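Local coordinates for glycosyl transferase (Staphylococcus aureus, PDB 5U02), which forms the helical linker and two tandem beta-rich C-terminal domains of a TarS-type glycosyltransferase and assembles as three copies, at residues I198-E201 with D202-A205; I274-T277 with D278-M282; M282-K285 with G286-K289. All coordinates share one frame; numbering follows the deposited sequence.

Contact 1 of 3, residues I198-E201 with D202-A205; sequences IMLE and DIKA
Ile203 turns CG1 between its own backbone N and carbonyl carbon (chi1 71°), which sends CD1 back along the chain to meet Ile198 and Leu200. CG2 of Ile198 lies 3.6 Å from CD1 of Ile203, and CD2 of Leu200 reaches the same methyl at 4.0 Å, each side chain passing at a slant to Ile203. All three are buried, Ile198 resting also on Ile151 and Val184 and Ile203 on Met182, residues of strands 150-159 and 181-190. On the other flank, Asp202 sets CG anti to the carbonyl carbon (chi1 -69°), laying the carboxylate alongside Met199, both side chains pointing the same way, with OD1 of Asp202 3.5 Å from Met199 CB. A water then joins the two: it accepts from Met199 N at 3.0 Å and donates to Asp202 OD1 at 2.6 Å. The backbone ties the same pair, Asp202 N donating to Met199 O at 2.8 Å from well above the carbonyl plane. Within the turn, Leu200 O takes weak bonds from Ile203 N and Lys204 N, and is also brushed by CG of Lys204 at 3.1 Å. A second water spans the far end, donating to Glu201 O and accepting from Ala205 N at 2.8 Å. The polar tips leave the turn: Glu201 OE2 forms a salt bridge with Lys150 of the second subunit, Asp202 OD2 bonds Asn197 of that subunit, and Lys204 NZ reaches His248 O. The first water thus links the N-H of the N-cap residue Met199 to the carboxylate of Asp202 at the start of a one-turn helix that follows strand 193-199 in a domain of the E-set clan.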
ATOM      1  N   ILE A 198      -0.587  11.316   7.406  1.00 22.05           N
ATOM      2  CA  ILE A 198      -0.585  12.251   6.286  1.00 21.80           C
ATOM      3  C   ILE A 198       0.610  13.175   6.477  1.00 23.36           C
ATOM      4  O   ILE A 198       0.540  14.150   7.232  1.00 22.91           O
ATOM      5  CB  ILE A 198      -1.884  13.053   6.205  1.00 26.19           C
ATOM      6  CG1 ILE A 198      -3.100  12.135   6.128  1.00 23.79           C
ATOM      7  CG2 ILE A 198      -1.852  13.986   5.012  1.00 24.67           C
ATOM      8  CD1 ILE A 198      -4.373  12.872   6.424  1.00 21.53           C
ATOM      9  N   MET A 199       1.701  12.878   5.781  1.00 24.62           N
ATOM     10  CA  MET A 199       2.914  13.680   5.867  1.00 26.02           C
ATOM     11  C   MET A 199       2.736  14.960   5.057  1.00 26.76           C
ATOM     12  O   MET A 199       2.513  14.906   3.843  1.00 30.11           O
ATOM     13  CB  MET A 199       4.104  12.872   5.355  1.00 28.13           C
ATOM     14  CG  MET A 199       4.107  11.439   5.849  1.00 30.97           C
ATOM     15  SD  MET A 199       4.047  11.356   7.642  1.00 29.69           S
ATOM     16  CE  MET A 199       5.681  11.953   8.042  1.00 24.58           C
ATOM     17  N   LEU A 200       2.850  16.112   5.723  1.00 25.47           N
ATOM     18  CA  LEU A 200       2.616  17.382   5.043  1.00 23.12           C
ATOM     19  C   LEU A 200       3.638  17.644   3.944  1.00 26.03           C
ATOM     20  O   LEU A 200       3.328  18.349   2.976  1.00 25.00           O
ATOM     21  CB  LEU A 200       2.615  18.530   6.051  1.00 27.43           C
ATOM     22  CG  LEU A 200       1.699  18.343   7.259  1.00 30.45           C
ATOM     23  CD1 LEU A 200       1.843  19.488   8.221  1.00 31.18           C
ATOM     24  CD2 LEU A 200       0.261  18.216   6.832  1.00 19.98           C
ATOM     25  N   GLU A 201       4.852  17.096   4.066  1.00 28.84           N
ATOM     26  CA  GLU A 201       5.805  17.184   2.961  1.00 31.88           C
ATOM     27  C   GLU A 201       5.282  16.465   1.723  1.00 31.13           C
ATOM     28  O   GLU A 201       5.607  16.855   0.596  1.00 30.45           O
ATOM     29  CB  GLU A 201       7.161  16.613   3.388  1.00 36.53           C
ATOM     30  CG  GLU A 201       8.250  16.659   2.310  1.00 42.53           C
ATOM     31  CD  GLU A 201       9.548  15.987   2.751  1.00 49.56           C
ATOM     32  OE1 GLU A 201       9.674  15.651   3.948  1.00 52.45           O
ATOM     33  OE2 GLU A 201      10.440  15.786   1.899  1.00 50.93           O
ATOM     34  N   ASP A 202       4.458  15.427   1.906  1.00 25.08           N
ATOM     35  CA  ASP A 202       3.897  14.714   0.764  1.00 26.35           C
ATOM     36  C   ASP A 202       2.759  15.484   0.096  1.00 28.43           C
ATOM     37  O   ASP A 202       2.568  15.360  -1.120  1.00 31.45           O
ATOM     38  CB  ASP A 202       3.400  13.325   1.187  1.00 22.67           C
ATOM     39  CG  ASP A 202       4.532  12.375   1.554  1.00 30.97           C
ATOM     40  OD1 ASP A 202       4.253  11.372   2.241  1.00 37.95           O
ATOM     41  OD2 ASP A 202       5.691  12.631   1.165  1.00 30.99           O
ATOM     42  N   ILE A 203       1.998  16.275   0.853  1.00 23.76           N
ATOM     43  CA  ILE A 203       0.810  16.948   0.334  1.00 24.42           C
ATOM     44  C   ILE A 203       1.003  18.447   0.162  1.00 27.24           C
ATOM     45  O   ILE A 203       0.087  19.121  -0.332  1.00 28.25           O
ATOM     46  CB  ILE A 203      -0.422  16.670   1.217  1.00 24.03           C
ATOM     47  CG1 ILE A 203      -0.316  17.399   2.556  1.00 19.30           C
ATOM     48  CG2 ILE A 203      -0.588  15.178   1.456  1.00 27.61           C
ATOM     49  CD1 ILE A 203      -1.555  17.219   3.422  1.00 17.10           C
ATOM     50  N   LYS A 204       2.162  18.992   0.544  1.00 29.53           N
ATOM     51  CA  LYS A 204       2.401  20.430   0.419  1.00 32.42           C
ATOM     52  C   LYS A 204       2.258  20.910  -1.020  1.00 30.93           C
ATOM     53  O   LYS A 204       1.729  22.000  -1.268  1.00 30.61           O
ATOM     54  CB  LYS A 204       3.798  20.780   0.935  1.00 34.13           C
ATOM     55  CG  LYS A 204       3.824  21.381   2.315  1.00 38.16           C
ATOM     56  CD  LYS A 204       5.010  22.324   2.490  1.00 41.23           C
ATOM     57  CE  LYS A 204       6.318  21.701   2.057  1.00 38.42           C
ATOM     58  NZ  LYS A 204       7.471  22.516   2.529  1.00 39.03           N
ATOM     59  N   ALA A 205       2.745  20.126  -1.981  1.00 31.50           N
ATOM     60  CA  ALA A 205       2.733  20.570  -3.369  1.00 36.45           C
ATOM     61  C   ALA A 205       1.328  20.618  -3.955  1.00 34.23           C
ATOM     62  O   ALA A 205       1.099  21.362  -4.912  1.00 35.38           O
ATOM     63  CB  ALA A 205       3.619  19.657  -4.220  1.00 36.88           C
TER
HETATM   64  O   HOH W   1       2.096  10.865   3.584  1.00 33.90           O
HETATM   65  O   HOH W   2       4.195  17.686  -1.832  1.00 58.57           O

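Contact 2 of 3, residues I274-T277 with D278-M282; sequences ITLT and DSISM
Leu276 O takes two backbone N-H groups, and this carbonyl is the tight part of the turn. Ile280 N lies 2.9 Å from Leu276 O in a fairly straight bond (153°), approaching nearly along the C=O axis, while Ser279 N, 3.1 Å from Leu276 O, comes in above the carbonyl plane. One residue earlier, Thr275 O receives Asp278 N at 2.9 Å and, weakly, Ser279 N. Among the side chains, CD1 of Leu276 meets CD1 of Ile280 at 4.1 Å; Leu276 also packs on Phe253 and Leu246, and Ile280 on Tyr299. The outer side is looser. Thr275, the N-cap residue, makes no capping bond with its side chain; it offers Asp278 only van der Waals contact, Thr275 CB to Asp278 OD2 at 3.8 Å, and both residues are exposed. Ser279 holds OG beside its backbone N (chi1 -59°), which turns it back toward Ile274, where a water accepts from Thr275 N at 2.8 Å and pairs with Ser279 OG at 3.2 Å. As far as its own residues go, the one-turn helix is held by backbone bonds and one methyl-to-methyl contact; the water links Thr275 N-H to Ser279 OG without standing in for a cap by the threonine hydroxyl.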
ATOM      1  N   ILE A 274      -1.018  33.230   5.027  1.00 29.58           N
ATOM      2  CA  ILE A 274      -0.908  34.091   6.197  1.00 27.15           C
ATOM      3  C   ILE A 274       0.339  34.950   6.042  1.00 29.07           C
ATOM      4  O   ILE A 274       1.192  34.707   5.186  1.00 27.85           O
ATOM      5  CB  ILE A 274      -0.829  33.303   7.524  1.00 27.31           C
ATOM      6  CG1 ILE A 274       0.438  32.448   7.563  1.00 21.36           C
ATOM      7  CG2 ILE A 274      -2.069  32.441   7.737  1.00 28.42           C
ATOM      8  CD1 ILE A 274       0.675  31.792   8.891  1.00 17.80           C
ATOM      9  N   THR A 275       0.427  35.970   6.888  1.00 29.69           N
ATOM     10  CA  THR A 275       1.649  36.736   7.096  1.00 24.66           C
ATOM     11  C   THR A 275       2.188  36.348   8.467  1.00 24.99           C
ATOM     12  O   THR A 275       1.528  36.589   9.484  1.00 28.05           O
ATOM     13  CB  THR A 275       1.383  38.239   7.014  1.00 26.89           C
ATOM     14  OG1 THR A 275       1.008  38.582   5.671  1.00 25.55           O
ATOM     15  CG2 THR A 275       2.635  39.021   7.397  1.00 25.40           C
ATOM     16  N   LEU A 276       3.369  35.727   8.490  1.00 26.18           N
ATOM     17  CA  LEU A 276       3.857  35.086   9.709  1.00 29.33           C
ATOM     18  C   LEU A 276       3.866  36.050  10.889  1.00 29.04           C
ATOM     19  O   LEU A 276       3.407  35.711  11.987  1.00 26.62           O
ATOM     20  CB  LEU A 276       5.255  34.514   9.467  1.00 31.91           C
ATOM     21  CG  LEU A 276       5.875  33.711  10.611  1.00 31.97           C
ATOM     22  CD1 LEU A 276       4.998  32.528  10.973  1.00 27.76           C
ATOM     23  CD2 LEU A 276       7.272  33.246  10.235  1.00 30.79           C
ATOM     24  N   THR A 277       4.362  37.268  10.681  1.00 29.23           N
ATOM     25  CA  THR A 277       4.479  38.191  11.800  1.00 38.79           C
ATOM     26  C   THR A 277       3.128  38.755  12.235  1.00 40.46           C
ATOM     27  O   THR A 277       3.028  39.289  13.344  1.00 39.50           O
ATOM     28  CB  THR A 277       5.468  39.308  11.449  1.00 41.46           C
ATOM     29  OG1 THR A 277       5.825  40.027  12.638  1.00 49.99           O
ATOM     30  CG2 THR A 277       4.896  40.259  10.404  1.00 36.28           C
ATOM     31  N   ASP A 278       2.084  38.626  11.408  1.00 37.64           N
ATOM     32  CA  ASP A 278       0.732  38.977  11.832  1.00 32.71           C
ATOM     33  C   ASP A 278       0.051  37.868  12.623  1.00 32.78           C
ATOM     34  O   ASP A 278      -0.911  38.145  13.347  1.00 35.66           O
ATOM     35  CB  ASP A 278      -0.140  39.322  10.621  1.00 32.20           C
ATOM     36  CG  ASP A 278       0.133  40.706  10.086  1.00 35.17           C
ATOM     37  OD1 ASP A 278       0.786  41.493  10.801  1.00 36.49           O
ATOM     38  OD2 ASP A 278      -0.306  41.011   8.959  1.00 35.75           O
ATOM     39  N   SER A 279       0.515  36.625  12.500  1.00 28.96           N
ATOM     40  CA  SER A 279      -0.164  35.490  13.111  1.00 24.22           C
ATOM     41  C   SER A 279       0.570  34.905  14.303  1.00 26.16           C
ATOM     42  O   SER A 279      -0.075  34.363  15.200  1.00 26.75           O
ATOM     43  CB  SER A 279      -0.373  34.377  12.078  1.00 21.26           C
ATOM     44  OG  SER A 279      -1.142  34.834  10.986  1.00 27.15           O
ATOM     45  N   ILE A 280       1.895  34.988  14.324  1.00 30.98           N
ATOM     46  CA  ILE A 280       2.712  34.335  15.338  1.00 28.72           C
ATOM     47  C   ILE A 280       3.790  35.309  15.777  1.00 28.04           C
ATOM     48  O   ILE A 280       4.502  35.873  14.939  1.00 29.11           O
ATOM     49  CB  ILE A 280       3.336  33.028  14.811  1.00 28.63           C
ATOM     50  CG1 ILE A 280       2.237  32.017  14.461  1.00 26.14           C
ATOM     51  CG2 ILE A 280       4.306  32.443  15.825  1.00 27.76           C
ATOM     52  CD1 ILE A 280       2.745  30.748  13.838  1.00 25.52           C
ATOM     53  N   SER A 281       3.896  35.528  17.081  1.00 29.35           N
ATOM     54  CA  SER A 281       4.946  36.361  17.638  1.00 31.20           C
ATOM     55  C   SER A 281       6.079  35.473  18.128  1.00 31.71           C
ATOM     56  O   SER A 281       5.862  34.330  18.538  1.00 31.97           O
ATOM     57  CB  SER A 281       4.425  37.223  18.789  1.00 31.20           C
ATOM     58  OG  SER A 281       4.179  36.430  19.936  1.00 30.58           O
ATOM     59  N   MET A 282       7.293  36.010  18.069  1.00 29.91           N
ATOM     60  CA  MET A 282       8.487  35.318  18.534  1.00 31.80           C
ATOM     61  C   MET A 282       9.190  36.230  19.523  1.00 31.49           C
ATOM     62  O   MET A 282       9.551  37.360  19.175  1.00 27.50           O
ATOM     63  CB  MET A 282       9.406  34.954  17.365  1.00 34.03           C
ATOM     64  CG  MET A 282      10.682  34.235  17.764  1.00 44.13           C
ATOM     65  SD  MET A 282      11.599  33.597  16.337  1.00 50.69           S
ATOM     66  CE  MET A 282      11.825  35.089  15.373  1.00 51.91           C
TER
HETATM   67  O   HOH W   3      -1.932  36.447   8.398  1.00 25.32           O

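Contact 3 of 3, residues M282-K285 with G286-K289; sequences MKLK and GKNK
A beta hairpin joins strands 280-285 and 289-294, and residues 286-288 form its three-residue loop. Lys285 and Lys289 are its last pair, an antiparallel hydrogen-bonded one, but its two bonds are unequal. Lys285 N reaches Lys289 O at 2.8 Å in a practically straight line (179°), whereas the return bond from Lys289 N to Lys285 O is weak, stretched to 3.3 Å. Lys289 O is further approached by CA of Leu284 at 3.5 Å, a CA-H...O contact, and by CD1 of Leu284 at 3.3 Å, the methyl sitting against the oxygen. Leu284 carries CG anti to its backbone N (chi1 -170°), which swings the isobutyl group over the loop: CG of Leu284 lies 3.7 Å from Gly286 O, and its CD2 is the same distance from NZ of Lys287. That ammonium end, brought round by a chain folded at several bonds, is itself bonded to Ile335 O, and Leu284 also touches Ile335. Gly286 begins the loop with a positive phi (67°), a conformation glycine adopts readily, and turns the chain out of strand 280-285. On the opposite face of the hairpin from Leu284, Lys285 CB lies 4.2 Å from Lys289 CB. Both chains run out extended, and Lys285 NZ ends 5.7 Å from Lys289 NZ. Lys289 NZ is salt-bridged to Asp312 of the third subunit, and Asn288 ND2 bonds weakly to that residue's backbone O. The lysines probably give the turn a positive character, and Asp312 of the third subunit, with a long, weak pairing to Glu328, probably offsets the charge of Lys289 beside Lys285.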
ATOM      1  N   MET A 282       7.293  36.010  18.069  1.00 29.91           N
ATOM      2  CA  MET A 282       8.487  35.318  18.534  1.00 31.80           C
ATOM      3  C   MET A 282       9.190  36.230  19.523  1.00 31.49           C
ATOM      4  O   MET A 282       9.551  37.360  19.175  1.00 27.50           O
ATOM      5  CB  MET A 282       9.406  34.954  17.365  1.00 34.03           C
ATOM      6  CG  MET A 282      10.682  34.235  17.764  1.00 44.13           C
ATOM      7  SD  MET A 282      11.599  33.597  16.337  1.00 50.69           S
ATOM      8  CE  MET A 282      11.825  35.089  15.373  1.00 51.91           C
ATOM      9  N   LYS A 283       9.357  35.760  20.757  1.00 34.47           N
ATOM     10  CA  LYS A 283       9.955  36.572  21.804  1.00 36.80           C
ATOM     11  C   LYS A 283      10.952  35.743  22.600  1.00 39.59           C
ATOM     12  O   LYS A 283      10.917  34.508  22.596  1.00 38.51           O
ATOM     13  CB  LYS A 283       8.898  37.152  22.753  1.00 39.71           C
ATOM     14  CG  LYS A 283       7.867  38.048  22.084  1.00 46.80           C
ATOM     15  CD  LYS A 283       6.895  38.603  23.116  1.00 51.95           C
ATOM     16  CE  LYS A 283       5.478  38.669  22.574  1.00 52.06           C
ATOM     17  NZ  LYS A 283       4.457  38.580  23.663  1.00 50.98           N
ATOM     18  N   LEU A 284      11.836  36.450  23.295  1.00 38.92           N
ATOM     19  CA  LEU A 284      12.853  35.848  24.144  1.00 38.14           C
ATOM     20  C   LEU A 284      12.369  35.855  25.587  1.00 39.82           C
ATOM     21  O   LEU A 284      11.940  36.894  26.098  1.00 44.16           O
ATOM     22  CB  LEU A 284      14.174  36.609  24.022  1.00 41.37           C
ATOM     23  CG  LEU A 284      15.412  35.981  24.667  1.00 44.26           C
ATOM     24  CD1 LEU A 284      15.665  34.605  24.074  1.00 43.54           C
ATOM     25  CD2 LEU A 284      16.631  36.882  24.489  1.00 43.12           C
ATOM     26  N   LYS A 285      12.427  34.695  26.233  1.00 38.24           N
ATOM     27  CA  LYS A 285      12.059  34.550  27.635  1.00 38.91           C
ATOM     28  C   LYS A 285      13.293  34.084  28.395  1.00 39.58           C
ATOM     29  O   LYS A 285      13.869  33.042  28.068  1.00 37.62           O
ATOM     30  CB  LYS A 285      10.901  33.564  27.796  1.00 41.96           C
ATOM     31  CG  LYS A 285      10.530  33.234  29.234  1.00 45.05           C
ATOM     32  CD  LYS A 285       9.302  32.332  29.268  1.00 44.50           C
ATOM     33  CE  LYS A 285       9.046  31.771  30.655  1.00 45.17           C
ATOM     34  NZ  LYS A 285       7.776  30.992  30.702  1.00 45.24           N
ATOM     35  N   GLY A 286      13.698  34.856  29.402  1.00 43.25           N
ATOM     36  CA  GLY A 286      14.981  34.595  30.032  1.00 42.29           C
ATOM     37  C   GLY A 286      16.100  34.880  29.050  1.00 44.82           C
ATOM     38  O   GLY A 286      16.055  35.849  28.285  1.00 50.24           O
ATOM     39  N   LYS A 287      17.116  34.017  29.053  1.00 40.73           N
ATOM     40  CA  LYS A 287      18.204  34.121  28.093  1.00 40.14           C
ATOM     41  C   LYS A 287      18.330  32.918  27.172  1.00 35.07           C
ATOM     42  O   LYS A 287      19.144  32.959  26.243  1.00 34.76           O
ATOM     43  CB  LYS A 287      19.543  34.333  28.816  1.00 47.91           C
ATOM     44  CG  LYS A 287      19.587  35.595  29.662  1.00 56.75           C
ATOM     45  CD  LYS A 287      19.238  36.832  28.834  1.00 64.89           C
ATOM     46  CE  LYS A 287      20.271  37.090  27.741  1.00 68.62           C
ATOM     47  NZ  LYS A 287      19.659  37.686  26.518  1.00 69.05           N
ATOM     48  N   ASN A 288      17.538  31.862  27.380  1.00 32.32           N
ATOM     49  CA  ASN A 288      17.734  30.624  26.636  1.00 33.05           C
ATOM     50  C   ASN A 288      16.426  30.032  26.120  1.00 29.20           C
ATOM     51  O   ASN A 288      16.399  28.855  25.743  1.00 29.72           O
ATOM     52  CB  ASN A 288      18.469  29.590  27.507  1.00 29.00           C
ATOM     53  CG  ASN A 288      17.683  29.208  28.760  1.00 32.42           C
ATOM     54  OD1 ASN A 288      16.745  29.904  29.162  1.00 29.03           O
ATOM     55  ND2 ASN A 288      18.071  28.104  29.385  1.00 22.58           N
ATOM     56  N   LYS A 289      15.341  30.804  26.086  1.00 29.70           N
ATOM     57  CA  LYS A 289      14.039  30.282  25.691  1.00 32.89           C
ATOM     58  C   LYS A 289      13.399  31.195  24.656  1.00 32.99           C
ATOM     59  O   LYS A 289      13.285  32.409  24.870  1.00 33.99           O
ATOM     60  CB  LYS A 289      13.111  30.123  26.901  1.00 34.30           C
ATOM     61  CG  LYS A 289      13.457  28.932  27.787  1.00 39.31           C
ATOM     62  CD  LYS A 289      12.633  28.918  29.073  1.00 47.33           C
ATOM     63  CE  LYS A 289      12.985  27.707  29.926  1.00 54.31           C
ATOM     64  NZ  LYS A 289      12.436  27.792  31.309  1.00 59.48           N
TER

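The three contacts follow one another along the chain, contact 1 in the first C-terminal domain and contacts 2 and 3 in the second. Contact 2 comes where strand 267-274 of the large sheet gives way to strand 280-285, an outermost strand, within this chain, of the next sheet; contact 3 lies at the other end of that strand, and the two share Met282, their centres about 17 Å apart. Contact 1 stands apart, its centre about 22 Å from that of contact 2 and about 31 Å from that of contact 3, touching neither. The outer two face different neighbours: contact 1 meets the second subunit and contact 3 the third, whereas no other chain of the assembly touches contact 2.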